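Tyrosine--tRNA ligase, mitochondrial (PDB 5IHX) probably charges mitochondrial tRNA(Tyr) with L-tyrosine in an ATP-dependent reaction, as a class I aminoacyl-tRNA synthetase. Local coordinates at residues A[44-49]-A[90-95]; A[61-66]-A[271-276]; A[140-145]-A[366-371]; A[300-305]-A[310-315]. All coordinates share one frame; numbering follows the deposited sequence.

Interaction 1 (A[44-49]-A[90-95]); sequences RGLIHD and LAWGYV
Two successive bends, chi2 -58° and chi3 -55°, fold the side chain of Arg44 so that the middle of its guanidinium meets the benzo side of the Trp92 indole. Trp92 CZ2 sits 3.7 Å above the guanidinium plane, over its centre, and Arg44 NE and Arg44 CZ are each 3.8 Å from that same carbon, Trp92 CZ2. The two planes are 52° apart, so this is not a parallel stack: one ring carbon presses on a flat cation. Leu46 takes the other end of the indole. Its methyl CD1 lies 3.6 Å from Trp92 CD1 and 3.9 Å from Trp92 NE1, and the two side chains cross at about a right angle. No hydrogen bond links the two segments. The N-H groups of Arg44 are used elsewhere, NE giving to the carbonyl of Lys329 and NH1 to that of Leu334, and these bonds should fix the guanidinium's rotation while Trp92 lies over one face. The indole is also met by Phe333 and, edge-to-face, by His40. Between the two gripping residues the chain turns at Gly45, whose positive phi makes it the C-prime residue of a Schellman motif closing helix 37-44, with Leu46 N bonded to Leu41 O. The contact thus seats a Schellman-capped helix end on helix 84-95, the helix of a beta-alpha-beta crossover between strands 68-72 and 100-104 of the Rossmann-type fold.

Interaction 2 (A[61-66]-A[271-276]); sequences FTEKRV and DDLDKP
The carboxylate of Asp274 is met by the ammonium of Lys64 on the anti side of OD1, 30° out of the carboxylate plane. A second carboxylate, that of Asp271, is approached quite differently: Leu273 N comes in from above its plane, 48° out, and donates to Asp271 OD1 over 3.1 Å, closing an Asx turn. The salt bridge itself, Lys64 NZ to Asp274 OD1, is 2.9 Å long. The extended chi2 of Lys64 brings its CD alongside the peptide, 3.6 Å from Leu273 O; the bend at chi3 (65°) then turns CE and NZ toward Asp274. From there Lys64 NZ makes a weak hydrogen bond of 3.5 Å to the same Leu273 O. Strands 68-72 and 277-280 run the same way in the parallel core of the Rossmann-type sheet, and the two segments lead into their N-terminal ends, at the side away from the tyrosine pocket. Gln234, just ahead of the intervening strand 235-238, ties them together: its OE1 accepts from Lys64 NZ, and its NE2 gives to the carbonyls of Leu273 and Lys275. The 3-10 turn 272-274, held by Asp274 N bonded to Asp271 O, directs Leu273 at the end of helix 54-63. There Leu273 CD1 touches the aliphatic part of Glu63, 4.3 Å from Glu63 CG, and the glutamate's carboxylate leads away to a salt bridge with Lys30.

Interaction 3 (A[140-145]-A[366-371]); sequences LKKLGA and LIHGKD
Leu143, Ile367 and Lys142 carry this helix-to-helix contact. Leu143 holds its CG trans to the backbone nitrogen (chi1 179°), which swings the branched end towards Ile367; the meeting is methyl against methyl, Leu143 CD1 to Ile367 CD1 at 4.1 Å, in a buried and fairly relaxed fit. One residue earlier, Lys142 stretches out fully along its carbons and turns only at the last torsion, chi4 -74°, bringing NZ to the main chain. Lys142 NZ gives a weak hydrogen bond of 3.1 Å to Ile367 O. That carbonyl belongs to the last turn of helix 354-368, where the helix dipole probably makes a cation welcome. The imidazole of His368 stands nearby, Lys142 NZ being 4.4 Å from its ND1, without a bond between them. Ile367 CG2 lies 3.5 Å above the plane of this imidazole, over its centre, so one isoleucine serves both Leu143 and the His368 ring. Gly369, with positive phi, ends the helix and is also the N-cap position of helix 370-383. The arrangement joins the long helix 126-153, which packs on edge strand 164-168 of the Rossmann-type catalytic fold, to the glycine-centred junction between helices 354-368 and 370-383 in the following alpha-helical region.

Interaction 4 (A[300-305]-A[310-315]); sequences IWLDKD and FELYQF
Ile300 is the tight end of the contact, wedged between Leu312 and Phe315 on one side of helix 309-317. Its CG1 stands over the face of the Phe315 ring, 3.6 Å from the centroid and 14° off the ring normal, a clear CH-pi contact. Ile300 CD1 sits past the ring's outline on the same side, 3.6 Å from Phe315 CD2. The other branch, Ile300 CG2, presses on Leu312 CD1 at 3.5 Å, closer than carbons usually pack, and Leu312 may pay for it, since its chi2 of 30° is far from a staggered value. Further along the loop the fit slackens. Leu312 CD2 sits 4.0 Å from Trp301 O, and Leu302 CD2 only just meets Leu312 CD2 at 4.5 Å; Leu302 turns instead to Phe363 and Gln139. Beyond that the loop departs from the helix towards solvent: Asp303 OD2 accepts from Asp305 N in an Asx turn, and Lys304 and Asp305 are exposed. On the helix side Glu311 is exposed and poorly ordered. No hydrogen bond spans the two segments, yet the loop is held from behind by backbone pairing of Ile300 with Val81 and of Leu302 with Met79. Those partners lie in and beside the His-Val-Gly-His sequence, this enzyme's version of the class I HIGH signature. Since segment 300-305 emerges just after the unmodelled 288-297, which contains Lys-Phe-Gly-Lys-Ser, the arrangement fits the distal side of the KMSKS loop of a class I synthetase, packed on the first helix that follows.

In the fold
The four contacts run across the catalytic part of the synthetase, from the N-terminal ends of its parallel strands to the helices after the KMSKS region. Interactions 1 and 2 interleave along the chain, their centres about 17 Å apart, and involve connections of the Rossmann-type sheet. Interactions 2 and 4, about 38 Å between centres, lie on opposite sides of the chain's centre. Interaction 3 closes the longest loop and holds all of interaction 4 within it; the two touch, Leu312 CD2 lying 3.7 Å from His368 NE2. Interactions 3 and 4 together therefore fasten the helical region 309-383 to both helix 126-153 and the KMSKS loop's exit.

Interaction 1 (A[44-49]-A[90-95])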
# COMPACT_ATOMS: atom_id res chain seq x y z
N ARG A 44 -0.22 30.67 -25.82
CA ARG A 44 -1.61 30.54 -25.41
C ARG A 44 -1.77 30.90 -23.92
O ARG A 44 -2.88 31.07 -23.43
CB ARG A 44 -2.15 29.13 -25.65
CG ARG A 44 -1.99 28.63 -27.08
CD ARG A 44 -2.66 29.49 -28.15
NE ARG A 44 -4.08 29.75 -27.96
CZ ARG A 44 -4.87 30.24 -28.91
NH1 ARG A 44 -4.37 30.52 -30.11
NH2 ARG A 44 -6.16 30.45 -28.67
N GLY A 45 -0.65 30.97 -23.21
CA GLY A 45 -0.66 31.27 -21.79
C GLY A 45 -1.11 30.09 -20.95
O GLY A 45 -1.68 30.26 -19.87
N LEU A 46 -0.84 28.88 -21.43
CA LEU A 46 -1.32 27.66 -20.79
C LEU A 46 -0.30 27.01 -19.85
O LEU A 46 -0.64 26.07 -19.13
CB LEU A 46 -1.75 26.65 -21.85
CG LEU A 46 -3.11 26.92 -22.51
CD1 LEU A 46 -3.33 25.99 -23.70
CD2 LEU A 46 -4.24 26.76 -21.50
N ILE A 47 0.95 27.49 -19.85
CA ILE A 47 1.96 26.97 -18.93
C ILE A 47 2.17 27.92 -17.76
O ILE A 47 2.51 29.09 -17.95
CB ILE A 47 3.31 26.75 -19.64
CG1 ILE A 47 3.13 25.82 -20.84
CG2 ILE A 47 4.34 26.19 -18.64
CD1 ILE A 47 4.42 25.46 -21.56
N HIS A 48 1.98 27.41 -16.55
CA HIS A 48 2.24 28.17 -15.33
C HIS A 48 3.65 27.88 -14.84
O HIS A 48 4.53 28.74 -14.88
CB HIS A 48 1.21 27.83 -14.25
CG HIS A 48 1.43 28.57 -12.97
ND1 HIS A 48 1.51 29.94 -12.90
CD2 HIS A 48 1.60 28.13 -11.70
CE1 HIS A 48 1.71 30.32 -11.65
NE2 HIS A 48 1.76 29.23 -10.90
N ASP A 49 3.86 26.65 -14.36
CA ASP A 49 5.18 26.19 -13.94
C ASP A 49 5.59 24.94 -14.69
O ASP A 49 4.76 24.08 -14.99
CB ASP A 49 5.21 25.90 -12.43
CG ASP A 49 5.19 27.16 -11.59
OD1 ASP A 49 5.69 28.21 -12.05
OD2 ASP A 49 4.67 27.10 -10.45
N LEU A 90 -4.14 19.08 -23.67
CA LEU A 90 -4.24 17.81 -24.38
C LEU A 90 -4.95 17.99 -25.72
O LEU A 90 -4.62 17.33 -26.71
CB LEU A 90 -4.98 16.77 -23.54
CG LEU A 90 -4.34 16.31 -22.23
CD1 LEU A 90 -5.15 15.17 -21.63
CD2 LEU A 90 -2.89 15.91 -22.40
N ALA A 91 -5.93 18.90 -25.76
CA ALA A 91 -6.63 19.20 -27.00
C ALA A 91 -5.65 19.72 -28.04
O ALA A 91 -5.65 19.28 -29.19
CB ALA A 91 -7.73 20.22 -26.75
N TRP A 92 -4.80 20.66 -27.63
CA TRP A 92 -3.77 21.18 -28.51
C TRP A 92 -2.82 20.07 -28.93
O TRP A 92 -2.48 19.95 -30.11
CB TRP A 92 -2.99 22.31 -27.82
CG TRP A 92 -3.66 23.64 -27.90
CD1 TRP A 92 -4.10 24.41 -26.87
CD2 TRP A 92 -3.97 24.36 -29.10
NE1 TRP A 92 -4.65 25.57 -27.35
CE2 TRP A 92 -4.58 25.57 -28.72
CE3 TRP A 92 -3.77 24.11 -30.46
CZ2 TRP A 92 -5.01 26.51 -29.64
CZ3 TRP A 92 -4.20 25.05 -31.38
CH2 TRP A 92 -4.81 26.24 -30.96
N GLY A 93 -2.38 19.28 -27.96
CA GLY A 93 -1.51 18.15 -28.23
C GLY A 93 -2.09 17.23 -29.28
O GLY A 93 -1.39 16.82 -30.21
N TYR A 94 -3.38 16.92 -29.15
CA TYR A 94 -4.04 16.02 -30.09
C TYR A 94 -3.98 16.55 -31.52
O TYR A 94 -3.56 15.84 -32.43
CB TYR A 94 -5.50 15.80 -29.67
CG TYR A 94 -6.28 14.90 -30.61
CD1 TYR A 94 -5.90 13.58 -30.81
CD2 TYR A 94 -7.39 15.38 -31.30
CE1 TYR A 94 -6.61 12.75 -31.67
CE2 TYR A 94 -8.10 14.56 -32.16
CZ TYR A 94 -7.71 13.25 -32.35
OH TYR A 94 -8.42 12.44 -33.20
N VAL A 95 -4.40 17.80 -31.71
CA VAL A 95 -4.44 18.37 -33.05
C VAL A 95 -3.04 18.69 -33.57
O VAL A 95 -2.85 18.95 -34.76
CB VAL A 95 -5.33 19.64 -33.11
CG1 VAL A 95 -6.75 19.32 -32.66
CG2 VAL A 95 -4.74 20.77 -32.26

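Interaction 2 (A[61-66]-A[271-276])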
# COMPACT_ATOMS: atom_id res chain seq x y z
N PHE A 61 9.93 18.26 -26.69
CA PHE A 61 8.83 18.35 -27.64
C PHE A 61 9.31 18.68 -29.05
O PHE A 61 8.68 18.30 -30.03
CB PHE A 61 7.81 19.39 -27.18
CG PHE A 61 6.82 18.86 -26.18
CD1 PHE A 61 5.82 17.99 -26.59
CD2 PHE A 61 6.87 19.24 -24.85
CE1 PHE A 61 4.90 17.49 -25.68
CE2 PHE A 61 5.96 18.75 -23.94
CZ PHE A 61 4.97 17.88 -24.35
N THR A 62 10.42 19.41 -29.15
CA THR A 62 10.99 19.72 -30.45
C THR A 62 11.50 18.45 -31.12
O THR A 62 11.21 18.20 -32.29
CB THR A 62 12.14 20.74 -30.33
OG1 THR A 62 11.65 21.97 -29.79
CG2 THR A 62 12.77 21.02 -31.70
N GLU A 63 12.25 17.65 -30.37
CA GLU A 63 12.92 16.48 -30.92
C GLU A 63 12.04 15.24 -31.02
O GLU A 63 12.25 14.40 -31.90
CB GLU A 63 14.15 16.14 -30.07
CG GLU A 63 15.18 17.26 -29.99
CD GLU A 63 15.74 17.64 -31.34
OE1 GLU A 63 15.68 16.81 -32.27
OE2 GLU A 63 16.25 18.77 -31.48
N LYS A 64 11.05 15.12 -30.14
CA LYS A 64 10.26 13.89 -30.04
C LYS A 64 8.75 14.13 -30.03
O LYS A 64 8.26 15.06 -29.40
CB LYS A 64 10.65 13.13 -28.77
CG LYS A 64 12.11 12.72 -28.69
CD LYS A 64 12.45 12.14 -27.32
CE LYS A 64 11.71 10.83 -27.06
NZ LYS A 64 12.08 10.24 -25.75
N ARG A 65 8.04 13.27 -30.74
CA ARG A 65 6.58 13.24 -30.71
C ARG A 65 6.14 12.47 -29.47
O ARG A 65 5.57 11.38 -29.57
CB ARG A 65 6.04 12.59 -31.99
CG ARG A 65 4.53 12.67 -32.17
CD ARG A 65 4.07 11.76 -33.31
NE ARG A 65 4.63 12.15 -34.61
CZ ARG A 65 4.06 13.01 -35.45
NH1 ARG A 65 2.90 13.59 -35.15
NH2 ARG A 65 4.65 13.28 -36.61
N VAL A 66 6.41 13.03 -28.30
CA VAL A 66 6.19 12.34 -27.03
C VAL A 66 4.73 12.32 -26.61
O VAL A 66 3.95 13.19 -26.98
CB VAL A 66 7.00 12.98 -25.88
CG1 VAL A 66 8.48 12.90 -26.16
CG2 VAL A 66 6.57 14.42 -25.65
N ASP A 271 19.96 9.76 -21.09
CA ASP A 271 19.78 10.96 -21.90
C ASP A 271 18.62 11.79 -21.34
O ASP A 271 17.52 11.28 -21.13
CB ASP A 271 19.51 10.59 -23.36
CG ASP A 271 19.67 11.78 -24.30
OD1 ASP A 271 19.49 12.93 -23.86
OD2 ASP A 271 19.97 11.55 -25.49
N ASP A 272 18.88 13.07 -21.09
CA ASP A 272 17.88 13.98 -20.53
C ASP A 272 16.62 14.05 -21.39
O ASP A 272 15.53 14.30 -20.86
CB ASP A 272 18.46 15.38 -20.37
CG ASP A 272 19.27 15.54 -19.09
OD1 ASP A 272 19.60 14.51 -18.46
OD2 ASP A 272 19.56 16.69 -18.71
N LEU A 273 16.76 13.85 -22.69
CA LEU A 273 15.63 13.93 -23.61
C LEU A 273 14.62 12.80 -23.41
O LEU A 273 13.52 12.84 -23.96
CB LEU A 273 16.12 13.91 -25.06
CG LEU A 273 16.81 15.16 -25.60
CD1 LEU A 273 17.28 14.92 -27.02
CD2 LEU A 273 15.87 16.37 -25.56
N ASP A 274 14.99 11.80 -22.60
CA ASP A 274 14.13 10.64 -22.37
C ASP A 274 13.57 10.62 -20.95
O ASP A 274 12.73 9.77 -20.63
CB ASP A 274 14.92 9.35 -22.62
CG ASP A 274 15.43 9.24 -24.04
OD1 ASP A 274 14.82 9.87 -24.93
OD2 ASP A 274 16.43 8.54 -24.26
N LYS A 275 14.02 11.54 -20.11
CA LYS A 275 13.60 11.57 -18.72
C LYS A 275 12.18 12.11 -18.60
O LYS A 275 11.79 12.99 -19.37
CB LYS A 275 14.57 12.41 -17.89
CG LYS A 275 15.97 11.82 -17.78
CD LYS A 275 16.94 12.79 -17.11
CE LYS A 275 18.34 12.20 -17.00
NZ LYS A 275 18.39 10.95 -16.19
N PRO A 276 11.40 11.58 -17.64
CA PRO A 276 10.06 12.12 -17.42
C PRO A 276 10.11 13.59 -17.02
O PRO A 276 11.07 14.02 -16.38
CB PRO A 276 9.50 11.26 -16.28
CG PRO A 276 10.70 10.72 -15.60
CD PRO A 276 11.72 10.51 -16.68

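Interaction 3 (A[140-145]-A[366-371])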
# COMPACT_ATOMS: atom_id res chain seq x y z
N LEU A 140 -15.87 12.29 -20.82
CA LEU A 140 -14.52 12.38 -21.35
C LEU A 140 -14.45 11.83 -22.77
O LEU A 140 -13.74 12.36 -23.62
CB LEU A 140 -13.54 11.62 -20.44
CG LEU A 140 -13.23 12.30 -19.10
CD1 LEU A 140 -12.53 11.34 -18.16
CD2 LEU A 140 -12.37 13.53 -19.32
N LYS A 141 -15.19 10.76 -23.03
CA LYS A 141 -15.31 10.22 -24.37
C LYS A 141 -15.90 11.29 -25.28
O LYS A 141 -15.41 11.55 -26.38
CB LYS A 141 -16.17 8.96 -24.38
CG LYS A 141 -15.43 7.69 -23.98
CD LYS A 141 -16.10 6.44 -24.54
CE LYS A 141 -15.27 5.82 -25.66
NZ LYS A 141 -16.03 4.80 -26.43
N LYS A 142 -16.97 11.91 -24.80
CA LYS A 142 -17.67 12.97 -25.52
C LYS A 142 -16.74 14.16 -25.78
O LYS A 142 -16.72 14.72 -26.88
CB LYS A 142 -18.90 13.41 -24.71
CG LYS A 142 -19.73 14.52 -25.32
CD LYS A 142 -20.99 14.74 -24.49
CE LYS A 142 -21.83 15.91 -24.99
NZ LYS A 142 -21.22 17.22 -24.66
N LEU A 143 -15.98 14.55 -24.76
CA LEU A 143 -15.04 15.67 -24.90
C LEU A 143 -13.97 15.36 -25.95
O LEU A 143 -13.59 16.23 -26.73
CB LEU A 143 -14.39 15.98 -23.55
CG LEU A 143 -13.36 17.12 -23.56
CD1 LEU A 143 -14.00 18.44 -23.96
CD2 LEU A 143 -12.69 17.25 -22.20
N GLY A 144 -13.51 14.11 -25.97
CA GLY A 144 -12.53 13.68 -26.95
C GLY A 144 -13.02 13.88 -28.38
O GLY A 144 -12.29 14.36 -29.24
N ALA A 145 -14.27 13.49 -28.63
CA ALA A 145 -14.86 13.65 -29.95
C ALA A 145 -15.09 15.12 -30.27
O ALA A 145 -14.89 15.56 -31.40
CB ALA A 145 -16.16 12.87 -30.05
N LEU A 366 -17.32 24.26 -28.41
CA LEU A 366 -16.42 23.16 -28.09
C LEU A 366 -17.12 22.11 -27.24
O LEU A 366 -17.08 20.93 -27.56
CB LEU A 366 -15.18 23.68 -27.35
CG LEU A 366 -14.29 22.62 -26.68
CD1 LEU A 366 -13.76 21.60 -27.68
CD2 LEU A 366 -13.14 23.27 -25.92
N ILE A 367 -17.78 22.55 -26.18
CA ILE A 367 -18.38 21.61 -25.23
C ILE A 367 -19.70 21.04 -25.72
O ILE A 367 -19.94 19.83 -25.61
CB ILE A 367 -18.60 22.28 -23.85
CG1 ILE A 367 -17.29 22.83 -23.29
CG2 ILE A 367 -19.24 21.30 -22.87
CD1 ILE A 367 -16.22 21.77 -23.02
N HIS A 368 -20.56 21.90 -26.27
CA HIS A 368 -21.95 21.51 -26.55
C HIS A 368 -22.35 21.55 -28.03
O HIS A 368 -23.48 21.20 -28.37
CB HIS A 368 -22.89 22.41 -25.75
CG HIS A 368 -22.76 22.23 -24.27
ND1 HIS A 368 -23.04 21.04 -23.63
CD2 HIS A 368 -22.38 23.10 -23.29
CE1 HIS A 368 -22.84 21.18 -22.33
NE2 HIS A 368 -22.44 22.42 -22.10
N GLY A 369 -21.44 21.98 -28.90
CA GLY A 369 -21.70 21.97 -30.33
C GLY A 369 -22.17 23.30 -30.89
O GLY A 369 -22.59 24.19 -30.15
N LYS A 370 -22.11 23.42 -32.21
CA LYS A 370 -22.43 24.67 -32.90
C LYS A 370 -23.89 25.10 -32.70
O LYS A 370 -24.16 26.27 -32.44
CB LYS A 370 -22.13 24.53 -34.39
CG LYS A 370 -22.36 25.81 -35.19
CD LYS A 370 -22.10 25.59 -36.68
CE LYS A 370 -22.26 26.88 -37.46
NZ LYS A 370 -23.64 27.43 -37.35
N ASP A 371 -24.82 24.16 -32.84
CA ASP A 371 -26.24 24.46 -32.71
C ASP A 371 -26.57 25.08 -31.36
O ASP A 371 -27.36 26.02 -31.27
CB ASP A 371 -27.09 23.20 -32.92
CG ASP A 371 -27.06 22.71 -34.35
OD1 ASP A 371 -26.92 23.55 -35.27
OD2 ASP A 371 -27.19 21.49 -34.56

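Interaction 4 (A[300-305]-A[310-315])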
# COMPACT_ATOMS: atom_id res chain seq x y z
N ILE A 300 -19.31 25.57 -12.36
CA ILE A 300 -19.82 25.69 -13.72
C ILE A 300 -19.59 24.37 -14.45
O ILE A 300 -18.53 24.14 -15.02
CB ILE A 300 -19.14 26.84 -14.48
CG1 ILE A 300 -19.19 28.14 -13.66
CG2 ILE A 300 -19.78 27.04 -15.84
CD1 ILE A 300 -20.59 28.66 -13.40
N TRP A 301 -20.60 23.51 -14.42
CA TRP A 301 -20.48 22.15 -14.94
C TRP A 301 -20.47 22.08 -16.47
O TRP A 301 -21.07 22.92 -17.14
CB TRP A 301 -21.62 21.29 -14.40
CG TRP A 301 -21.75 21.35 -12.91
CD1 TRP A 301 -22.65 22.10 -12.20
CD2 TRP A 301 -20.95 20.66 -11.94
NE1 TRP A 301 -22.46 21.90 -10.85
CE2 TRP A 301 -21.43 21.02 -10.67
CE3 TRP A 301 -19.89 19.76 -12.03
CZ2 TRP A 301 -20.87 20.52 -9.49
CZ3 TRP A 301 -19.34 19.26 -10.86
CH2 TRP A 301 -19.83 19.65 -9.61
N LEU A 302 -19.78 21.08 -17.00
CA LEU A 302 -19.74 20.85 -18.44
C LEU A 302 -20.91 19.98 -18.89
O LEU A 302 -21.13 19.79 -20.08
CB LEU A 302 -18.41 20.19 -18.83
CG LEU A 302 -17.14 20.97 -18.47
CD1 LEU A 302 -15.90 20.25 -18.96
CD2 LEU A 302 -17.19 22.39 -19.03
N ASP A 303 -21.66 19.45 -17.92
CA ASP A 303 -22.84 18.65 -18.20
C ASP A 303 -24.07 19.54 -18.39
O ASP A 303 -24.45 20.28 -17.48
CB ASP A 303 -23.09 17.64 -17.08
CG ASP A 303 -24.24 16.69 -17.38
OD1 ASP A 303 -24.15 15.51 -17.00
OD2 ASP A 303 -25.23 17.13 -18.00
N LYS A 304 -24.66 19.47 -19.57
CA LYS A 304 -25.83 20.28 -19.93
C LYS A 304 -26.98 20.14 -18.93
O LYS A 304 -27.75 21.08 -18.71
CB LYS A 304 -26.31 19.89 -21.33
CG LYS A 304 -27.58 20.57 -21.81
CD LYS A 304 -28.08 19.90 -23.08
CE LYS A 304 -28.51 20.90 -24.13
NZ LYS A 304 -29.70 21.70 -23.74
N ASP A 305 -27.10 18.97 -18.32
CA ASP A 305 -28.20 18.70 -17.39
C ASP A 305 -27.95 19.30 -16.00
O ASP A 305 -28.88 19.41 -15.20
CB ASP A 305 -28.43 17.19 -17.27
CG ASP A 305 -29.01 16.59 -18.54
OD1 ASP A 305 -29.83 17.26 -19.20
OD2 ASP A 305 -28.66 15.44 -18.87
N PHE A 310 -27.08 27.79 -21.80
CA PHE A 310 -27.33 29.21 -21.68
C PHE A 310 -26.52 29.80 -20.54
O PHE A 310 -25.92 30.87 -20.66
CB PHE A 310 -28.83 29.46 -21.46
CG PHE A 310 -29.20 30.92 -21.42
CD1 PHE A 310 -29.43 31.56 -20.22
CD2 PHE A 310 -29.31 31.65 -22.60
CE1 PHE A 310 -29.77 32.90 -20.18
CE2 PHE A 310 -29.65 32.99 -22.57
CZ PHE A 310 -29.89 33.61 -21.36
N GLU A 311 -26.51 29.09 -19.42
CA GLU A 311 -25.80 29.51 -18.22
C GLU A 311 -24.28 29.40 -18.36
O GLU A 311 -23.54 30.20 -17.77
CB GLU A 311 -26.29 28.69 -17.04
CG GLU A 311 -27.67 29.12 -16.57
CD GLU A 311 -28.47 27.99 -15.96
OE1 GLU A 311 -28.42 26.87 -16.50
OE2 GLU A 311 -29.13 28.21 -14.92
N LEU A 312 -23.82 28.43 -19.13
CA LEU A 312 -22.39 28.31 -19.40
C LEU A 312 -21.97 29.51 -20.24
O LEU A 312 -20.90 30.08 -20.05
CB LEU A 312 -22.07 27.00 -20.13
CG LEU A 312 -20.60 26.62 -20.38
CD1 LEU A 312 -19.67 27.17 -19.31
CD2 LEU A 312 -20.45 25.12 -20.46
N TYR A 313 -22.85 29.90 -21.16
CA TYR A 313 -22.61 31.06 -21.99
C TYR A 313 -22.54 32.32 -21.12
O TYR A 313 -21.62 33.12 -21.26
CB TYR A 313 -23.70 31.20 -23.05
CG TYR A 313 -23.39 32.22 -24.12
CD1 TYR A 313 -23.83 33.53 -24.00
CD2 TYR A 313 -22.66 31.87 -25.24
CE1 TYR A 313 -23.55 34.46 -24.99
CE2 TYR A 313 -22.38 32.79 -26.23
CZ TYR A 313 -22.82 34.09 -26.09
OH TYR A 313 -22.54 35.02 -27.07
N GLN A 314 -23.52 32.47 -20.23
CA GLN A 314 -23.56 33.61 -19.32
C GLN A 314 -22.28 33.73 -18.49
O GLN A 314 -21.75 34.81 -18.30
CB GLN A 314 -24.77 33.54 -18.39
CG GLN A 314 -26.07 33.95 -19.05
CD GLN A 314 -27.24 33.95 -18.08
OE1 GLN A 314 -27.51 32.97 -17.40
NE2 GLN A 314 -27.95 35.08 -18.03
N PHE A 315 -21.81 32.60 -17.96
CA PHE A 315 -20.62 32.61 -17.13
C PHE A 315 -19.44 33.25 -17.86
O PHE A 315 -18.72 34.06 -17.29
CB PHE A 315 -20.26 31.19 -16.69
CG PHE A 315 -18.94 31.10 -15.97
CD1 PHE A 315 -17.82 30.59 -16.60
CD2 PHE A 315 -18.83 31.54 -14.66
CE1 PHE A 315 -16.61 30.51 -15.94
CE2 PHE A 315 -17.62 31.46 -13.99
CZ PHE A 315 -16.51 30.95 -14.63